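Local coordinates for protein trimethylamine-N-oxide reductase (Haemophilus influenzae, PDB 7L5I) that probably reduces S- and N-oxides such as trimethylamine N-oxide at a molybdenum centre held by two molybdopterin guanine dinucleotides, at residues D433-P438 / K476-P481; M87-F92 / T102-D107. All coordinates share one frame; numbering follows the deposited sequence.

Contact 1 (D433-P438 / K476-P481)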
loop_
_atom_site.group_PDB
_atom_site.type_symbol
_atom_site.label_atom_id
_atom_site.label_comp_id
_atom_site.label_asym_id
_atom_site.label_seq_id
_atom_site.Cartn_x
_atom_site.Cartn_y
_atom_site.Cartn_z
ATOM N N ASP A 433 0.519 8.201 -17.940
ATOM C CA ASP A 433 -0.266 8.241 -19.168
ATOM C C ASP A 433 -1.043 9.539 -19.288
ATOM O O ASP A 433 -1.116 10.121 -20.378
ATOM C CB ASP A 433 -1.198 7.018 -19.143
ATOM C CG ASP A 433 -1.613 6.521 -20.508
ATOM O OD1 ASP A 433 -0.952 6.822 -21.530
ATOM O OD2 ASP A 433 -2.609 5.761 -20.520
ATOM N N VAL A 434 -1.638 10.008 -18.183
ATOM C CA VAL A 434 -2.424 11.241 -18.202
ATOM C C VAL A 434 -1.527 12.441 -18.465
ATOM O O VAL A 434 -1.843 13.323 -19.279
ATOM C CB VAL A 434 -3.179 11.417 -16.863
ATOM C CG1 VAL A 434 -3.738 12.821 -16.721
ATOM C CG2 VAL A 434 -4.296 10.399 -16.725
ATOM N N LEU A 435 -0.422 12.536 -17.731
ATOM C CA LEU A 435 0.430 13.706 -17.890
ATOM C C LEU A 435 0.970 13.799 -19.309
ATOM O O LEU A 435 1.139 14.907 -19.836
ATOM C CB LEU A 435 1.588 13.657 -16.892
ATOM C CG LEU A 435 1.214 13.804 -15.414
ATOM C CD1 LEU A 435 2.506 13.758 -14.580
ATOM C CD2 LEU A 435 0.437 15.091 -15.133
ATOM N N LEU A 436 1.237 12.652 -19.941
ATOM C CA LEU A 436 1.802 12.635 -21.279
ATOM C C LEU A 436 0.753 12.818 -22.370
ATOM O O LEU A 436 1.080 13.354 -23.439
ATOM C CB LEU A 436 2.516 11.302 -21.533
ATOM C CG LEU A 436 3.814 11.058 -20.788
ATOM C CD1 LEU A 436 4.197 9.618 -20.753
ATOM C CD2 LEU A 436 4.927 11.904 -21.434
ATOM N N HIS A 437 -0.481 12.354 -22.151
ATOM C CA HIS A 437 -1.452 12.147 -23.235
ATOM C C HIS A 437 -2.822 12.730 -22.929
ATOM O O HIS A 437 -3.822 12.007 -22.813
ATOM C CB HIS A 437 -1.576 10.649 -23.526
ATOM C CG HIS A 437 -0.255 9.973 -23.722
ATOM N ND1 HIS A 437 0.101 8.818 -23.059
ATOM C CD2 HIS A 437 0.818 10.315 -24.478
ATOM C CE1 HIS A 437 1.319 8.461 -23.420
ATOM N NE2 HIS A 437 1.775 9.351 -24.287
ATOM N N PRO A 438 -2.925 14.045 -22.835
ATOM C CA PRO A 438 -4.245 14.639 -22.604
ATOM C C PRO A 438 -5.224 14.279 -23.716
ATOM O O PRO A 438 -4.860 14.209 -24.889
ATOM C CB PRO A 438 -3.969 16.149 -22.572
ATOM C CG PRO A 438 -2.618 16.331 -23.077
ATOM C CD PRO A 438 -1.857 15.055 -22.862
ATOM N N LYS A 476 9.716 11.254 -18.099
ATOM C CA LYS A 476 9.211 11.979 -19.255
ATOM C C LYS A 476 7.879 12.646 -18.955
ATOM O O LYS A 476 7.634 13.788 -19.371
ATOM C CB LYS A 476 9.081 11.023 -20.442
ATOM C CG LYS A 476 10.409 10.439 -20.866
ATOM C CD LYS A 476 11.487 11.514 -20.952
ATOM C CE LYS A 476 12.760 11.020 -21.628
ATOM N NZ LYS A 476 13.916 11.055 -20.690
ATOM N N ALA A 477 6.997 11.942 -18.240
ATOM C CA ALA A 477 5.698 12.493 -17.898
ATOM C C ALA A 477 5.829 13.772 -17.085
ATOM O O ALA A 477 5.067 14.724 -17.278
ATOM C CB ALA A 477 4.898 11.451 -17.106
ATOM N N PHE A 478 6.777 13.806 -16.169
ATOM C CA PHE A 478 6.952 14.977 -15.323
ATOM C C PHE A 478 7.638 16.125 -16.027
ATOM O O PHE A 478 7.787 17.193 -15.422
ATOM C CB PHE A 478 7.722 14.589 -14.059
ATOM C CG PHE A 478 6.820 14.302 -12.912
ATOM C CD1 PHE A 478 5.976 13.203 -12.947
ATOM C CD2 PHE A 478 6.774 15.145 -11.820
ATOM C CE1 PHE A 478 5.099 12.933 -11.899
ATOM C CE2 PHE A 478 5.889 14.882 -10.757
ATOM C CZ PHE A 478 5.049 13.789 -10.805
ATOM N N GLN A 479 8.051 15.945 -17.276
ATOM C CA GLN A 479 8.475 17.080 -18.099
ATOM C C GLN A 479 7.310 17.834 -18.719
ATOM O O GLN A 479 7.521 18.906 -19.278
ATOM C CB GLN A 479 9.405 16.608 -19.210
ATOM C CG GLN A 479 10.666 16.002 -18.645
ATOM C CD GLN A 479 11.560 15.368 -19.685
ATOM O OE1 GLN A 479 11.173 15.180 -20.845
ATOM N NE2 GLN A 479 12.766 15.026 -19.271
ATOM N N LYS A 480 6.098 17.325 -18.623
ATOM C CA LYS A 480 4.987 17.934 -19.335
ATOM C C LYS A 480 4.381 19.122 -18.589
ATOM O O LYS A 480 4.017 20.122 -19.230
ATOM C CB LYS A 480 3.906 16.889 -19.622
ATOM C CG LYS A 480 4.308 15.857 -20.671
ATOM C CD LYS A 480 4.729 16.539 -21.967
ATOM C CE LYS A 480 4.732 15.591 -23.157
ATOM N NZ LYS A 480 5.176 16.319 -24.389
ATOM N N PRO A 481 4.254 19.088 -17.266
ATOM C CA PRO A 481 3.614 20.219 -16.588
ATOM C C PRO A 481 4.439 21.493 -16.667
ATOM O O PRO A 481 5.666 21.461 -16.764
ATOM C CB PRO A 481 3.485 19.745 -15.135
ATOM C CG PRO A 481 3.491 18.223 -15.212
ATOM C CD PRO A 481 4.442 17.939 -16.353
#

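Contact 2 (M87-F92 / T102-D107)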
loop_
_atom_site.group_PDB
_atom_site.type_symbol
_atom_site.label_atom_id
_atom_site.label_comp_id
_atom_site.label_asym_id
_atom_site.label_seq_id
_atom_site.Cartn_x
_atom_site.Cartn_y
_atom_site.Cartn_z
ATOM N N MET A 87 13.518 25.646 -1.666
ATOM C CA MET A 87 14.443 25.585 -2.792
ATOM C C MET A 87 13.655 25.638 -4.090
ATOM O O MET A 87 12.586 25.025 -4.198
ATOM C CB MET A 87 15.265 24.299 -2.793
ATOM C CG MET A 87 15.929 23.987 -1.502
ATOM S SD MET A 87 17.363 25.018 -1.220
ATOM C CE MET A 87 18.581 24.212 -2.141
ATOM N N VAL A 88 14.210 26.329 -5.079
ATOM C CA VAL A 88 13.649 26.405 -6.419
ATOM C C VAL A 88 14.734 26.064 -7.439
ATOM O O VAL A 88 15.885 26.474 -7.291
ATOM C CB VAL A 88 13.067 27.811 -6.694
ATOM C CG1 VAL A 88 12.414 27.871 -8.077
ATOM C CG2 VAL A 88 12.074 28.173 -5.620
ATOM N N ARG A 89 14.369 25.313 -8.472
ATOM C CA ARG A 89 15.308 25.047 -9.549
ATOM C C ARG A 89 15.813 26.349 -10.164
ATOM O O ARG A 89 15.029 27.245 -10.489
ATOM C CB ARG A 89 14.666 24.251 -10.698
ATOM C CG ARG A 89 14.484 22.830 -10.503
ATOM C CD ARG A 89 14.313 22.145 -11.863
ATOM N NE ARG A 89 13.183 22.603 -12.686
ATOM C CZ ARG A 89 13.285 23.266 -13.834
ATOM N NH1 ARG A 89 14.465 23.600 -14.335
ATOM N NH2 ARG A 89 12.190 23.582 -14.516
ATOM N N LYS A 90 17.133 26.401 -10.412
ATOM C CA LYS A 90 17.731 27.555 -11.087
ATOM C C LYS A 90 16.989 27.925 -12.369
ATOM O O LYS A 90 16.673 29.100 -12.600
ATOM C CB LYS A 90 19.200 27.246 -11.395
ATOM C CG LYS A 90 19.976 28.389 -12.027
ATOM C CD LYS A 90 21.438 27.995 -12.256
ATOM C CE LYS A 90 22.256 29.169 -12.794
ATOM N NZ LYS A 90 21.740 30.498 -12.347
ATOM N N GLY A 91 16.735 26.942 -13.241
ATOM C CA GLY A 91 16.122 27.243 -14.522
ATOM C C GLY A 91 14.673 27.651 -14.415
ATOM O O GLY A 91 14.156 28.399 -15.251
ATOM N N PHE A 92 13.992 27.182 -13.376
ATOM C CA PHE A 92 12.623 27.612 -13.162
ATOM C C PHE A 92 12.583 29.030 -12.634
ATOM O O PHE A 92 11.725 29.819 -13.040
ATOM C CB PHE A 92 11.912 26.663 -12.203
ATOM C CG PHE A 92 10.451 26.917 -12.114
ATOM C CD1 PHE A 92 9.570 26.289 -12.979
ATOM C CD2 PHE A 92 9.955 27.759 -11.167
ATOM C CE1 PHE A 92 8.205 26.523 -12.878
ATOM C CE2 PHE A 92 8.606 28.004 -11.070
ATOM C CZ PHE A 92 7.729 27.388 -11.938
ATOM N N THR A 102 13.021 19.746 -19.372
ATOM C CA THR A 102 13.885 18.578 -19.380
ATOM C C THR A 102 15.017 18.714 -18.382
ATOM O O THR A 102 15.753 17.746 -18.158
ATOM C CB THR A 102 14.472 18.319 -20.771
ATOM O OG1 THR A 102 15.434 19.325 -21.074
ATOM C CG2 THR A 102 13.372 18.331 -21.807
ATOM N N MET A 103 15.173 19.885 -17.776
ATOM C CA MET A 103 16.130 20.055 -16.702
ATOM C C MET A 103 15.606 19.552 -15.358
ATOM O O MET A 103 16.371 19.528 -14.396
ATOM C CB MET A 103 16.522 21.528 -16.584
ATOM C CG MET A 103 17.350 22.036 -17.757
ATOM S SD MET A 103 18.971 21.251 -17.833
ATOM C CE MET A 103 19.718 21.820 -16.306
ATOM N N ARG A 104 14.347 19.131 -15.266
ATOM C CA ARG A 104 13.873 18.554 -14.017
ATOM C C ARG A 104 14.690 17.305 -13.701
ATOM O O ARG A 104 14.937 16.469 -14.578
ATOM C CB ARG A 104 12.383 18.220 -14.099
ATOM C CG ARG A 104 11.519 19.438 -13.961
ATOM C CD ARG A 104 10.019 19.159 -14.123
ATOM N NE ARG A 104 9.301 20.439 -14.115
ATOM C CZ ARG A 104 8.283 20.767 -14.896
ATOM N NH1 ARG A 104 7.793 19.920 -15.786
ATOM N NH2 ARG A 104 7.735 21.973 -14.778
ATOM N N GLY A 105 15.150 17.219 -12.453
ATOM C CA GLY A 105 15.952 16.113 -11.983
ATOM C C GLY A 105 17.440 16.286 -12.173
ATOM O O GLY A 105 18.208 15.456 -11.689
ATOM N N ARG A 106 17.879 17.359 -12.857
ATOM C CA ARG A 106 19.306 17.511 -13.142
ATOM C C ARG A 106 19.760 18.966 -13.142
ATOM O O ARG A 106 20.794 19.276 -13.747
ATOM C CB ARG A 106 19.622 16.848 -14.492
ATOM C CG ARG A 106 18.792 17.357 -15.646
ATOM C CD ARG A 106 19.025 16.546 -16.942
ATOM N NE ARG A 106 18.433 17.216 -18.104
ATOM C CZ ARG A 106 19.105 17.914 -19.025
ATOM N NH1 ARG A 106 20.430 18.040 -18.963
ATOM N NH2 ARG A 106 18.443 18.485 -20.028
ATOM N N ASP A 107 19.048 19.851 -12.465
ATOM C CA ASP A 107 19.329 21.276 -12.427
ATOM C C ASP A 107 19.963 21.613 -11.082
ATOM O O ASP A 107 19.978 20.809 -10.150
ATOM C CB ASP A 107 18.015 22.055 -12.663
ATOM C CG ASP A 107 18.230 23.503 -13.115
ATOM O OD1 ASP A 107 19.387 23.960 -13.255
ATOM O OD2 ASP A 107 17.208 24.187 -13.364
#

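Contact 1 (D433-P438 / K476-P481)
The last turn of helix 431-436 packs against the end of helix 471-477, with the CA atoms of Leu436 and Ala477 5.2 Å apart. No hydrogen bond crosses between the two segments. The contact rests on Leu435 and Leu436, which touch the Ala477 methyl from directions roughly at right angles. CB of Leu435 is 4.0 Å from CB of Ala477, and CG of Leu436 is 3.9 Å from the same methyl. The small side chain is consistent with this close backbone approach.

Leu435 turns its CG away from its own carbonyl carbon (chi1 -67°) and reaches along the partner segment. Its CD1 meets the Phe478 ring obliquely, 3.8 Å from CE1. Its CD2 lies more loosely near CG of Pro481. Leu436 lays its CD2 branch over the backbone of the other helix, 3.7 Å from CA of Ala477.

The aliphatic part of Lys480, itself exposed, packs on the first helix. Its CB sits 3.4 Å from the carbonyl O of Leu435. CG, anti to the carbonyl carbon (chi1 -70°), is equally near that oxygen. The bend at chi2 then takes CE past CD2 of Leu436.

On the far side of the first segment, ND1 of His437 donates to OD1 of Asp433 at 2.7 Å. CB of Leu436 lies over one face of this imidazole. Asp433 also forms salt bridges with Arg430 and Lys440.

Beneath the contact, Leu435 and Pro481 both touch Val457 of strand 456-460, and Phe478 meets Phe465 edge-to-face. Ala477 to Lys480 form a type I beta turn that leads into strand 483-488. This is helix-end packing beside the parallel strands 456-460 and 483-488, as in an alpha/beta layer of a molybdopterin oxidoreductase.

Contact 2 (M87-F92 / T102-D107)
OD2 of Asp107 is gripped by two donors from the 87-92 segment. The backbone N of Gly91 binds it at 2.8 Å, on the syn side of the carboxylate, with an N-H...O angle of 155°. NH1 of Arg89 comes from the anti side at 3.0 Å, in a more bent bond that is part of a salt bridge. Two bonds on one oxygen should fix the rotation of the carboxylate. Its plane stands 43° from that of the guanidinium.

Asp107 gets there with CG anti to its backbone N (chi1 -160°). The carboxylate then faces the first turn of helix 90-94, where Arg89 holds the N-cap position. The start of the helix would probably favour the negative charge. CB of Lys90 lies alongside, 3.8 Å from OD1.

The Arg89 chain bends at chi3. This turns its guanidinium between the new helix and the 102-107 loop. CB of Met103 packs 3.7 Å from NH1, and CG of Arg104 lies 3.8 Å from NE. The two guanidinium planes are nearly perpendicular. Asp499 bridges both arginines, taking NE of Arg89 on OD1 and NH2 of Arg104 on OD2, which probably offsets their like charges.

Within the loop, a type II beta turn runs from Met103 to Arg106. Arg106 folds back side-on to Thr102: its NE donates to the carbonyl O of Thr102 at 2.7 Å, and its NH2 donates to OG1 of Thr102.

The whole forms a strand-to-helix junction, with a loop carboxylate bound at the helix start. Strand 87-89 of this junction pairs antiparallel with 109-111, an outermost strand of a mixed sheet.

How the contacts relate
Contact 2 closes in the chain before contact 1 opens, and their centres are about 17 Å apart. Arg104 joins them. Its NH1 lies 2.8 Å from the carbonyl O of Phe478 and 2.8 Å from that of Pro481, both probable hydrogen bonds. Thr101 adds a bond from its hydroxyl to the carbonyl O of Gln479. The loop of contact 2 is thus fastened to the turn of contact 1. Contact 2 includes strand 87-89 of a mixed sheet, and contact 1 packs against strand 456-460 of the same sheet. In it 87-89 pairs with 500-503, and 500-503 with 483-488. Contact 1 does not touch the cofactor: the Phe478 side chain is about 11 Å from a bound MGD.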